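Local structure of type IV pilus biogenesis factor PilY1 (Pseudomonas aeruginosa, 3HX6) at residues 539-542 with 547-550; 478-483 with 528-533; 373-378 with 382-387; 313-318 with 343-348. The protein takes part in type IV pilus assembly, twitching motility and host-cell adhesion, and appears to regulate pilus retraction through calcium binding and release. The protein carries 3 engineered substitutions. All coordinates share one frame; numbering follows the deposited sequence.

Overall arrangement
Followed from the N terminus, the four contacts come strictly in series; none nests within or crosses another. Interaction 4 comes first, closing a 24-residue loop that includes strand 333-336 and packing an outermost strand of one propeller blade on strand 343-348 of the large mixed sheet. Interaction 3 then pinches the surface loop after strand 367-373, and it touches interaction 4, where Asp373 N lies 2.7 Å from Tyr343 O, probably a hydrogen bond. Interaction 2 spans 44 residues and sets strand 477-483, also of the large mixed sheet, against the entry to a small three-stranded sheet. Interaction 1 is the hairpin completing that small sheet, joined to interaction 2 through adjacent strands 531-535 and 539-543.

Interaction 1 of 4, residues 539-542 with 547-550; sequences NPEV and ECLT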
loop_
_atom_site.group_PDB
_atom_site.type_symbol
_atom_site.label_atom_id
_atom_site.label_comp_id
_atom_site.label_asym_id
_atom_site.label_seq_id
_atom_site.Cartn_x
_atom_site.Cartn_y
_atom_site.Cartn_z
ATOM N N ASN A 539 -1.640 2.560 4.702
ATOM C CA ASN A 539 -2.740 2.398 5.648
ATOM C C ASN A 539 -3.648 1.229 5.273
ATOM O O ASN A 539 -4.166 1.163 4.157
ATOM C CB ASN A 539 -3.577 3.676 5.721
ATOM C CG ASN A 539 -2.760 4.883 6.131
ATOM O OD1 ASN A 539 -1.856 4.778 6.957
ATOM N ND2 ASN A 539 -3.088 6.042 5.570
ATOM N N PRO A 540 -3.851 0.286 6.206
ATOM C CA PRO A 540 -4.712 -0.869 5.939
ATOM C C PRO A 540 -6.171 -0.432 5.877
ATOM O O PRO A 540 -6.607 0.427 6.642
ATOM C CB PRO A 540 -4.433 -1.783 7.126
ATOM C CG PRO A 540 -4.164 -0.809 8.228
ATOM C CD PRO A 540 -3.274 0.209 7.560
ATOM N N GLU A 541 -6.913 -1.011 4.944
ATOM C CA GLU A 541 -8.325 -0.704 4.774
ATOM C C GLU A 541 -9.079 -2.006 4.657
ATOM O O GLU A 541 -8.534 -3.003 4.198
ATOM C CB GLU A 541 -8.594 0.051 3.474
ATOM C CG GLU A 541 -7.970 1.402 3.314
ATOM C CD GLU A 541 -8.615 2.152 2.165
ATOM O OE1 GLU A 541 -8.826 1.530 1.100
ATOM O OE2 GLU A 541 -8.914 3.352 2.328
ATOM N N VAL A 542 -10.341 -1.986 5.055
ATOM C CA VAL A 542 -11.180 -3.159 4.930
ATOM C C VAL A 542 -12.312 -2.718 4.014
ATOM O O VAL A 542 -12.942 -1.689 4.241
ATOM C CB VAL A 542 -11.735 -3.627 6.301
ATOM C CG1 VAL A 542 -12.585 -2.537 6.940
ATOM C CG2 VAL A 542 -12.544 -4.900 6.116
ATOM N N GLU A 547 -18.101 0.823 -0.044
ATOM C CA GLU A 547 -17.265 1.517 0.926
ATOM C C GLU A 547 -16.079 0.711 1.435
ATOM O O GLU A 547 -16.169 -0.492 1.669
ATOM C CB GLU A 547 -18.100 1.954 2.137
ATOM C CG GLU A 547 -18.785 3.320 2.020
ATOM C CD GLU A 547 -17.875 4.484 2.406
ATOM O OE1 GLU A 547 -17.413 4.525 3.569
ATOM O OE2 GLU A 547 -17.626 5.360 1.548
ATOM N N CYS A 548 -14.960 1.403 1.592
ATOM C CA CYS A 548 -13.750 0.821 2.137
ATOM C C CYS A 548 -13.548 1.665 3.380
ATOM O O CYS A 548 -13.802 2.870 3.356
ATOM C CB CYS A 548 -12.556 1.026 1.214
ATOM S SG CYS A 548 -12.408 -0.046 -0.253
ATOM N N LEU A 549 -13.107 1.052 4.467
ATOM C CA LEU A 549 -12.889 1.806 5.689
ATOM C C LEU A 549 -11.455 1.649 6.165
ATOM O O LEU A 549 -10.973 0.532 6.352
ATOM C CB LEU A 549 -13.849 1.331 6.782
ATOM C CG LEU A 549 -15.348 1.382 6.468
ATOM C CD1 LEU A 549 -16.118 0.748 7.613
ATOM C CD2 LEU A 549 -15.802 2.816 6.258
ATOM N N THR A 550 -10.765 2.771 6.336
ATOM C CA THR A 550 -9.402 2.728 6.828
ATOM C C THR A 550 -9.523 2.106 8.216
ATOM O O THR A 550 -10.426 2.451 8.977
ATOM C CB THR A 550 -8.797 4.147 6.956
ATOM O OG1 THR A 550 -8.845 4.807 5.684
ATOM C CG2 THR A 550 -7.346 4.068 7.423
#
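Asn539 meets Thr550 by aliphatic contact alone, its CB lying 4.2 Å from Thr550 CG2, at the open end of an antiparallel hairpin. Pro540 adds its carbonyl, which approaches the CA of the same threonine. Glu541 and Thr550 form a non-hydrogen-bonded pair with their side chains on one face of the sheet. From there the extended glutamate chain runs across the partner strand: CG passes over Thr550 CA, OE1 lies 3.8 Å from Cys548 CB, and OE2 stays 3.7 Å from Thr550 OG1, too far for a hydrogen bond. At the backbone, Glu541 CA makes a CA-H...O contact with Leu549 O, while Glu541 also bonds to Ser533 of strand 531-535, the third strand of this small antiparallel sheet. Val542 pairs with Leu549 in the hydrogen-bonded register, Val542 N giving to Leu549 O at 2.9 Å and Leu549 N to Val542 O at 2.8 Å. On the other face, Val542 CG1, held between its backbone N and carbonyl carbon (chi1 61°), rests 4.1 Å from Leu549 CB. Nearer the turn, the disulfide Cys543-Cys548 ties the strands covalently. The chemistry implies division of labour: two nearly straight backbone bonds and a disulfide fix the register, while side chains add van der Waals contact.

Interaction 2 of 4, residues 478-483 with 528-533; sequences NWTYGL and GGLTLS
The flat carboxamide of Asn478 turns its OD1 toward Gly528 N, but the 4.4 Å between these atoms leaves only a loose approach at the oxygen end; the nitrogen end is taken up by Thr464 O, which accepts a hydrogen bond from ND2. The aromatic rings of the segment lie elsewhere, Trp479 making a cation-pi contact with Arg413 and Tyr481 directing its CB away from residues 528-533. The two segments are joined chiefly by Thr480 and Leu530. This is packing between two parts of the C-terminal region: strand 477-483 is an inner strand of the large mixed sheet, and Leu530 comes just before strand 531-535, the first of a small three-stranded antiparallel sheet. The two side chains cross obliquely. Thr480 CG2, anti to the backbone N (chi1 of OG1 -61°), nestles against both branches of the leucine, 4.1 Å from Leu530 CD1 and 4.1 Å from Leu530 CD2. The hydroxyl also borders on the leucine, with Thr480 OG1 4.0 Å from Leu530 CD2, yet its polar need is met within its own sheet by a hydrogen bond with Gln524 OE1. Leu530 in turn also leans on Gln463 and Ile454 from strands of that large sheet.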
loop_
_atom_site.group_PDB
_atom_site.type_symbol
_atom_site.label_atom_id
_atom_site.label_comp_id
_atom_site.label_asym_id
_atom_site.label_seq_id
_atom_site.Cartn_x
_atom_site.Cartn_y
_atom_site.Cartn_z
ATOM N N ASN A 478 -26.097 -6.146 5.755
ATOM C CA ASN A 478 -24.762 -6.506 6.196
ATOM C C ASN A 478 -24.175 -5.602 7.257
ATOM O O ASN A 478 -24.230 -4.376 7.156
ATOM C CB ASN A 478 -23.814 -6.534 5.000
ATOM C CG ASN A 478 -24.106 -7.673 4.046
ATOM O OD1 ASN A 478 -23.974 -7.524 2.837
ATOM N ND2 ASN A 478 -24.489 -8.827 4.589
ATOM N N TRP A 479 -23.599 -6.231 8.274
ATOM C CA TRP A 479 -22.949 -5.515 9.354
ATOM C C TRP A 479 -21.484 -5.913 9.415
ATOM O O TRP A 479 -21.155 -7.098 9.473
ATOM C CB TRP A 479 -23.616 -5.824 10.695
ATOM C CG TRP A 479 -24.864 -5.052 10.919
ATOM C CD1 TRP A 479 -26.121 -5.381 10.510
ATOM C CD2 TRP A 479 -24.973 -3.786 11.580
ATOM N NE1 TRP A 479 -27.011 -4.399 10.876
ATOM C CE2 TRP A 479 -26.331 -3.408 11.535
ATOM C CE3 TRP A 479 -24.052 -2.936 12.204
ATOM C CZ2 TRP A 479 -26.795 -2.212 12.095
ATOM C CZ3 TRP A 479 -24.512 -1.748 12.761
ATOM C CH2 TRP A 479 -25.875 -1.398 12.702
ATOM N N THR A 480 -20.612 -4.913 9.386
ATOM C CA THR A 480 -19.174 -5.128 9.463
ATOM C C THR A 480 -18.758 -4.827 10.894
ATOM O O THR A 480 -19.115 -3.784 11.436
ATOM C CB THR A 480 -18.411 -4.173 8.522
ATOM O OG1 THR A 480 -18.807 -4.418 7.169
ATOM C CG2 THR A 480 -16.907 -4.385 8.651
ATOM N N TYR A 481 -18.013 -5.739 11.507
ATOM C CA TYR A 481 -17.565 -5.552 12.882
ATOM C C TYR A 481 -16.053 -5.567 13.011
ATOM O O TYR A 481 -15.356 -6.219 12.242
ATOM C CB TYR A 481 -18.118 -6.653 13.799
ATOM C CG TYR A 481 -19.628 -6.723 13.926
ATOM C CD1 TYR A 481 -20.381 -7.556 13.099
ATOM C CD2 TYR A 481 -20.299 -5.979 14.898
ATOM C CE1 TYR A 481 -21.769 -7.657 13.238
ATOM C CE2 TYR A 481 -21.687 -6.065 15.049
ATOM C CZ TYR A 481 -22.413 -6.907 14.216
ATOM O OH TYR A 481 -23.780 -6.999 14.362
ATOM N N GLY A 482 -15.564 -4.844 14.009
ATOM C CA GLY A 482 -14.145 -4.800 14.307
ATOM C C GLY A 482 -14.127 -5.050 15.804
ATOM O O GLY A 482 -14.500 -4.168 16.583
ATOM N N LEU A 483 -13.726 -6.248 16.220
ATOM C CA LEU A 483 -13.726 -6.578 17.643
ATOM C C LEU A 483 -12.357 -6.937 18.192
ATOM O O LEU A 483 -11.426 -7.225 17.440
ATOM C CB LEU A 483 -14.691 -7.751 17.910
ATOM C CG LEU A 483 -16.161 -7.540 17.521
ATOM C CD1 LEU A 483 -16.918 -8.850 17.588
ATOM C CD2 LEU A 483 -16.799 -6.509 18.441
ATOM N N GLY A 528 -20.891 -7.944 -0.274
ATOM C CA GLY A 528 -19.669 -7.846 -1.047
ATOM C C GLY A 528 -18.507 -8.518 -0.339
ATOM O O GLY A 528 -17.368 -8.456 -0.804
ATOM N N GLY A 529 -18.799 -9.165 0.789
ATOM C CA GLY A 529 -17.766 -9.840 1.554
ATOM C C GLY A 529 -16.756 -8.843 2.086
ATOM O O GLY A 529 -16.887 -7.643 1.854
ATOM N N LEU A 530 -15.755 -9.324 2.815
ATOM C CA LEU A 530 -14.735 -8.433 3.347
ATOM C C LEU A 530 -13.359 -8.743 2.782
ATOM O O LEU A 530 -12.951 -9.901 2.690
ATOM C CB LEU A 530 -14.669 -8.506 4.877
ATOM C CG LEU A 530 -15.747 -7.806 5.704
ATOM C CD1 LEU A 530 -15.320 -7.811 7.164
ATOM C CD2 LEU A 530 -15.942 -6.377 5.230
ATOM N N THR A 531 -12.652 -7.689 2.402
ATOM C CA THR A 531 -11.308 -7.815 1.867
ATOM C C THR A 531 -10.435 -6.818 2.605
ATOM O O THR A 531 -10.882 -5.727 2.952
ATOM C CB THR A 531 -11.261 -7.499 0.359
ATOM O OG1 THR A 531 -12.037 -8.465 -0.360
ATOM C CG2 THR A 531 -9.829 -7.546 -0.145
ATOM N N LEU A 532 -9.195 -7.205 2.860
ATOM C CA LEU A 532 -8.259 -6.339 3.557
ATOM C C LEU A 532 -7.198 -5.920 2.557
ATOM O O LEU A 532 -6.606 -6.760 1.886
ATOM C CB LEU A 532 -7.627 -7.092 4.736
ATOM C CG LEU A 532 -6.626 -6.398 5.670
ATOM C CD1 LEU A 532 -5.293 -6.236 4.982
ATOM C CD2 LEU A 532 -7.170 -5.057 6.115
ATOM N N SER A 533 -6.974 -4.615 2.442
ATOM C CA SER A 533 -5.972 -4.101 1.518
ATOM C C SER A 533 -5.280 -2.887 2.120
ATOM O O SER A 533 -5.518 -2.530 3.273
ATOM C CB SER A 533 -6.616 -3.719 0.183
ATOM O OG SER A 533 -7.523 -2.642 0.344
#

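Interaction 3 of 4, residues 373-378 with 382-387; sequences DQQTKG and GSTPRL
Gln375 reaches across a surface loop toward the backbone of Ser383, and its side chain can be followed outward atom by atom. CB points at the opposite segment without touching it. CG stands anti to the carbonyl carbon (chi1 -53°) and the chain continues extended (chi2 176°), carrying the amide toward Ser383. CD arrives 3.6 Å from Ser383 O, and the modelled OE1 ends 2.7 Å from Ser383 O, the amide end lying beside Thr384. Two oxygens facing one another at such a distance suggest that the amide is turned over in the model; with nitrogen in that place the approach may be a hydrogen bond, but the identity of the two amide ends remains doubtful. The backbone at the root of this arm is more firmly defined. Gln375 N donates to Asp373 OD1 at 3.1 Å, meeting the oxygen from above the carboxylate plane, 37° out of it, and so closing an Asx turn. The same OD1 accepts from a water at 2.9 Å, and this water receives a bond from Thr384 OG1 at 2.7 Å, bridging the two segments. The other carboxylate oxygen, Asp373 OD2, takes a hydrogen bond with Tyr269 and a salt bridge to Arg279 on strand 276-281, linking the loop to the neighbouring four-stranded blade of the beta-propeller. The loop itself leads from strand 367-373 to strand 392-405 of the large mixed sheet. Its chemistry implies a polar, water-mediated closure: one aspartate shapes the turn with one oxygen, shares that oxygen with the bridging water, and probably keeps its negative charge through the arginine.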
loop_
_atom_site.group_PDB
_atom_site.type_symbol
_atom_site.label_atom_id
_atom_site.label_comp_id
_atom_site.label_asym_id
_atom_site.label_seq_id
_atom_site.Cartn_x
_atom_site.Cartn_y
_atom_site.Cartn_z
ATOM N N ASP A 373 -7.065 -22.493 22.260
ATOM C CA ASP A 373 -6.452 -23.780 21.946
ATOM C C ASP A 373 -5.076 -23.623 22.595
ATOM O O ASP A 373 -4.244 -22.877 22.095
ATOM C CB ASP A 373 -6.284 -23.968 20.435
ATOM C CG ASP A 373 -5.686 -25.319 20.083
ATOM O OD1 ASP A 373 -5.217 -26.020 21.010
ATOM O OD2 ASP A 373 -5.676 -25.679 18.885
ATOM N N GLN A 374 -4.842 -24.311 23.710
ATOM C CA GLN A 374 -3.569 -24.185 24.419
ATOM C C GLN A 374 -2.495 -25.177 23.998
ATOM O O GLN A 374 -1.387 -25.161 24.537
ATOM C CB GLN A 374 -3.792 -24.341 25.921
ATOM C CG GLN A 374 -4.970 -23.574 26.467
ATOM C CD GLN A 374 -5.001 -23.607 27.980
ATOM O OE1 GLN A 374 -6.061 -23.543 28.592
ATOM N NE2 GLN A 374 -3.829 -23.698 28.589
ATOM N N GLN A 375 -2.813 -26.031 23.036
ATOM C CA GLN A 375 -1.871 -27.057 22.589
ATOM C C GLN A 375 -1.503 -26.862 21.126
ATOM O O GLN A 375 -1.787 -27.714 20.295
ATOM C CB GLN A 375 -2.505 -28.434 22.777
ATOM C CG GLN A 375 -3.013 -28.676 24.188
ATOM C CD GLN A 375 -3.731 -30.005 24.320
ATOM O OE1 GLN A 375 -4.882 -30.153 23.901
ATOM N NE2 GLN A 375 -3.047 -30.985 24.886
ATOM N N THR A 376 -0.853 -25.743 20.825
ATOM C CA THR A 376 -0.491 -25.410 19.452
ATOM C C THR A 376 1.012 -25.408 19.189
ATOM O O THR A 376 1.476 -24.799 18.230
ATOM C CB THR A 376 -1.042 -24.021 19.087
ATOM O OG1 THR A 376 -0.456 -23.042 19.954
ATOM C CG2 THR A 376 -2.564 -23.985 19.254
ATOM N N LYS A 377 1.770 -26.094 20.033
ATOM C CA LYS A 377 3.214 -26.145 19.863
ATOM C C LYS A 377 3.677 -27.545 19.483
ATOM O O LYS A 377 4.791 -27.960 19.813
ATOM C CB LYS A 377 3.906 -25.686 21.149
ATOM C CG LYS A 377 5.106 -24.782 20.912
ATOM C CD LYS A 377 5.321 -23.843 22.093
ATOM C CE LYS A 377 5.668 -24.596 23.369
ATOM N NZ LYS A 377 7.043 -25.169 23.318
ATOM N N GLY A 378 2.814 -28.271 18.785
ATOM C CA GLY A 378 3.165 -29.609 18.347
ATOM C C GLY A 378 3.038 -30.706 19.390
ATOM O O GLY A 378 3.491 -31.824 19.156
ATOM N N GLY A 382 -3.528 -35.389 22.874
ATOM C CA GLY A 382 -4.409 -36.534 22.725
ATOM C C GLY A 382 -5.854 -36.193 23.018
ATOM O O GLY A 382 -6.768 -36.946 22.676
ATOM N N SER A 383 -6.062 -35.048 23.658
ATOM C CA SER A 383 -7.404 -34.597 23.989
ATOM C C SER A 383 -7.385 -33.091 24.164
ATOM O O SER A 383 -6.350 -32.441 23.995
ATOM C CB SER A 383 -7.887 -35.259 25.282
ATOM O OG SER A 383 -6.994 -34.982 26.346
ATOM N N THR A 384 -8.539 -32.538 24.503
ATOM C CA THR A 384 -8.647 -31.104 24.707
ATOM C C THR A 384 -9.809 -30.849 25.660
ATOM O O THR A 384 -10.774 -31.622 25.706
ATOM C CB THR A 384 -8.884 -30.377 23.358
ATOM O OG1 THR A 384 -8.792 -28.963 23.547
ATOM C CG2 THR A 384 -10.254 -30.725 22.797
ATOM N N PRO A 385 -9.731 -29.767 26.443
ATOM C CA PRO A 385 -10.805 -29.453 27.387
ATOM C C PRO A 385 -12.167 -29.376 26.704
ATOM O O PRO A 385 -12.285 -28.869 25.584
ATOM C CB PRO A 385 -10.371 -28.108 27.962
ATOM C CG PRO A 385 -8.861 -28.206 27.934
ATOM C CD PRO A 385 -8.622 -28.805 26.562
ATOM N N ARG A 386 -13.193 -29.894 27.369
ATOM C CA ARG A 386 -14.537 -29.836 26.813
ATOM C C ARG A 386 -15.144 -28.574 27.407
ATOM O O ARG A 386 -15.320 -28.480 28.622
ATOM C CB ARG A 386 -15.351 -31.059 27.224
ATOM C CG ARG A 386 -16.671 -31.167 26.484
ATOM C CD ARG A 386 -17.563 -32.204 27.104
ATOM N NE ARG A 386 -18.851 -32.256 26.424
ATOM C CZ ARG A 386 -19.869 -33.015 26.811
ATOM N NH1 ARG A 386 -19.750 -33.792 27.881
ATOM N NH2 ARG A 386 -21.005 -32.994 26.128
ATOM N N LEU A 387 -15.446 -27.603 26.552
ATOM C CA LEU A 387 -15.984 -26.334 27.010
ATOM C C LEU A 387 -17.418 -26.065 26.606
ATOM O O LEU A 387 -17.948 -26.645 25.657
ATOM C CB LEU A 387 -15.116 -25.174 26.510
ATOM C CG LEU A 387 -13.629 -25.125 26.866
ATOM C CD1 LEU A 387 -13.462 -25.128 28.372
ATOM C CD2 LEU A 387 -12.916 -26.302 26.256
HETATM O O HOH W 1 -6.439 -27.790 22.882
#

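Interaction 4 of 4, residues 313-318 with 343-348; sequences QPLYSA and YIVIFG
Leu315 and Val345 make the aliphatic part of this buried contact, reaching toward each other tip to tip. With CG of Leu315 anti to the backbone N (chi1 179°), its CD2 branch comes within 3.6 Å of Val345 CG2 and 3.8 Å of Val345 CB. The aromatic part is the neighbouring pair Tyr316 and Phe347. Their side chains cross at about a right angle, and the ring planes stand at 58° with centroids 6.0 Å apart, an oblique arrangement. The touching atoms are Tyr316 CD1 and Phe347 CZ, 3.7 Å apart; Tyr316 CD1 lies at the edge of the phenylalanine ring, in its plane. Phe347 gets there by holding CG between the backbone N and the carbonyl carbon (chi1 51°). Tyr369 on strand 367-373 meets both rings and extends the aromatic cluster.

The backbone contributes through shape rather than by bonds across the contact. Leu315 and Tyr316 both face Leu277 on the adjacent strand, a classic beta bulge, and the bulge goes with two consecutive residues both directing their CB atoms toward residues 343-348. Strand 307-317 is an outermost strand of a four-stranded antiparallel blade of the beta-propeller, and strand 343-348 belongs to the following sheet, so this is face-to-face packing between neighbouring sheets. With no hydrogen bond between the two segments, the chemistry implies that cohesion here rests on van der Waals contact between buried hydrocarbon groups.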
loop_
_atom_site.group_PDB
_atom_site.type_symbol
_atom_site.label_atom_id
_atom_site.label_comp_id
_atom_site.label_asym_id
_atom_site.label_seq_id
_atom_site.Cartn_x
_atom_site.Cartn_y
_atom_site.Cartn_z
ATOM N N GLN A 313 -11.680 -35.600 19.176
ATOM C CA GLN A 313 -12.586 -34.720 19.899
ATOM C C GLN A 313 -12.488 -33.336 19.267
ATOM O O GLN A 313 -11.396 -32.884 18.920
ATOM C CB GLN A 313 -12.173 -34.611 21.368
ATOM C CG GLN A 313 -13.132 -33.782 22.225
ATOM C CD GLN A 313 -12.538 -33.425 23.578
ATOM O OE1 GLN A 313 -11.547 -34.024 24.015
ATOM N NE2 GLN A 313 -13.143 -32.450 24.253
ATOM N N PRO A 314 -13.624 -32.645 19.103
ATOM C CA PRO A 314 -13.567 -31.308 18.505
ATOM C C PRO A 314 -13.075 -30.307 19.545
ATOM O O PRO A 314 -13.236 -30.520 20.751
ATOM C CB PRO A 314 -15.015 -31.055 18.091
ATOM C CG PRO A 314 -15.791 -31.782 19.178
ATOM C CD PRO A 314 -15.019 -33.080 19.311
ATOM N N LEU A 315 -12.456 -29.225 19.088
ATOM C CA LEU A 315 -11.969 -28.205 20.008
ATOM C C LEU A 315 -13.156 -27.641 20.777
ATOM O O LEU A 315 -13.043 -27.278 21.950
ATOM C CB LEU A 315 -11.305 -27.062 19.235
ATOM C CG LEU A 315 -10.764 -25.895 20.065
ATOM C CD1 LEU A 315 -9.450 -26.312 20.747
ATOM C CD2 LEU A 315 -10.518 -24.701 19.159
ATOM N N TYR A 316 -14.297 -27.581 20.099
ATOM C CA TYR A 316 -15.506 -27.009 20.673
ATOM C C TYR A 316 -16.738 -27.438 19.865
ATOM O O TYR A 316 -16.627 -27.815 18.696
ATOM C CB TYR A 316 -15.364 -25.479 20.643
ATOM C CG TYR A 316 -16.403 -24.711 21.422
ATOM C CD1 TYR A 316 -17.531 -24.176 20.795
ATOM C CD2 TYR A 316 -16.267 -24.537 22.801
ATOM C CE1 TYR A 316 -18.506 -23.483 21.532
ATOM C CE2 TYR A 316 -17.230 -23.851 23.541
ATOM C CZ TYR A 316 -18.341 -23.328 22.907
ATOM O OH TYR A 316 -19.280 -22.654 23.657
ATOM N N SER A 317 -17.906 -27.404 20.502
ATOM C CA SER A 317 -19.166 -27.734 19.835
ATOM C C SER A 317 -20.119 -26.588 20.153
ATOM O O SER A 317 -20.532 -26.406 21.302
ATOM C CB SER A 317 -19.733 -29.053 20.351
ATOM O OG SER A 317 -18.930 -30.141 19.941
ATOM N N ALA A 318 -20.452 -25.817 19.123
ATOM C CA ALA A 318 -21.314 -24.651 19.253
ATOM C C ALA A 318 -22.812 -24.924 19.345
ATOM O O ALA A 318 -23.397 -25.560 18.470
ATOM C CB ALA A 318 -21.042 -23.686 18.086
ATOM N N TYR A 343 -3.323 -20.446 21.001
ATOM C CA TYR A 343 -4.004 -19.470 20.163
ATOM C C TYR A 343 -5.485 -19.392 20.462
ATOM O O TYR A 343 -6.088 -20.348 20.951
ATOM C CB TYR A 343 -3.851 -19.834 18.683
ATOM C CG TYR A 343 -2.518 -19.480 18.073
ATOM C CD1 TYR A 343 -1.392 -20.270 18.297
ATOM C CD2 TYR A 343 -2.386 -18.355 17.258
ATOM C CE1 TYR A 343 -0.166 -19.949 17.720
ATOM C CE2 TYR A 343 -1.163 -18.023 16.678
ATOM C CZ TYR A 343 -0.059 -18.828 16.914
ATOM O OH TYR A 343 1.148 -18.514 16.334
ATOM N N ILE A 344 -6.066 -18.240 20.159
ATOM C CA ILE A 344 -7.489 -18.058 20.340
ATOM C C ILE A 344 -8.081 -18.356 18.970
ATOM O O ILE A 344 -7.746 -17.703 17.984
ATOM C CB ILE A 344 -7.824 -16.612 20.779
ATOM C CG1 ILE A 344 -7.226 -16.353 22.167
ATOM C CG2 ILE A 344 -9.345 -16.402 20.793
ATOM C CD1 ILE A 344 -7.372 -14.930 22.664
ATOM N N VAL A 345 -8.933 -19.370 18.910
ATOM C CA VAL A 345 -9.575 -19.762 17.664
ATOM C C VAL A 345 -10.916 -19.046 17.579
ATOM O O VAL A 345 -11.803 -19.262 18.403
ATOM C CB VAL A 345 -9.789 -21.283 17.618
ATOM C CG1 VAL A 345 -10.310 -21.697 16.250
ATOM C CG2 VAL A 345 -8.475 -21.998 17.938
ATOM N N ILE A 346 -11.060 -18.184 16.582
ATOM C CA ILE A 346 -12.289 -17.418 16.420
ATOM C C ILE A 346 -13.143 -17.965 15.282
ATOM O O ILE A 346 -12.655 -18.185 14.176
ATOM C CB ILE A 346 -11.960 -15.929 16.155
ATOM C CG1 ILE A 346 -11.071 -15.400 17.289
ATOM C CG2 ILE A 346 -13.245 -15.120 16.039
ATOM C CD1 ILE A 346 -10.554 -13.992 17.084
ATOM N N PHE A 347 -14.420 -18.198 15.565
ATOM C CA PHE A 347 -15.337 -18.709 14.554
ATOM C C PHE A 347 -16.762 -18.272 14.857
ATOM O O PHE A 347 -17.136 -18.095 16.019
ATOM C CB PHE A 347 -15.263 -20.242 14.477
ATOM C CG PHE A 347 -15.416 -20.926 15.809
ATOM C CD1 PHE A 347 -14.356 -20.975 16.704
ATOM C CD2 PHE A 347 -16.627 -21.512 16.171
ATOM C CE1 PHE A 347 -14.496 -21.603 17.946
ATOM C CE2 PHE A 347 -16.775 -22.141 17.411
ATOM C CZ PHE A 347 -15.708 -22.186 18.296
ATOM N N GLY A 348 -17.548 -18.082 13.801
ATOM C CA GLY A 348 -18.928 -17.661 13.963
ATOM C C GLY A 348 -19.856 -18.691 13.357
ATOM O O GLY A 348 -19.443 -19.481 12.504
#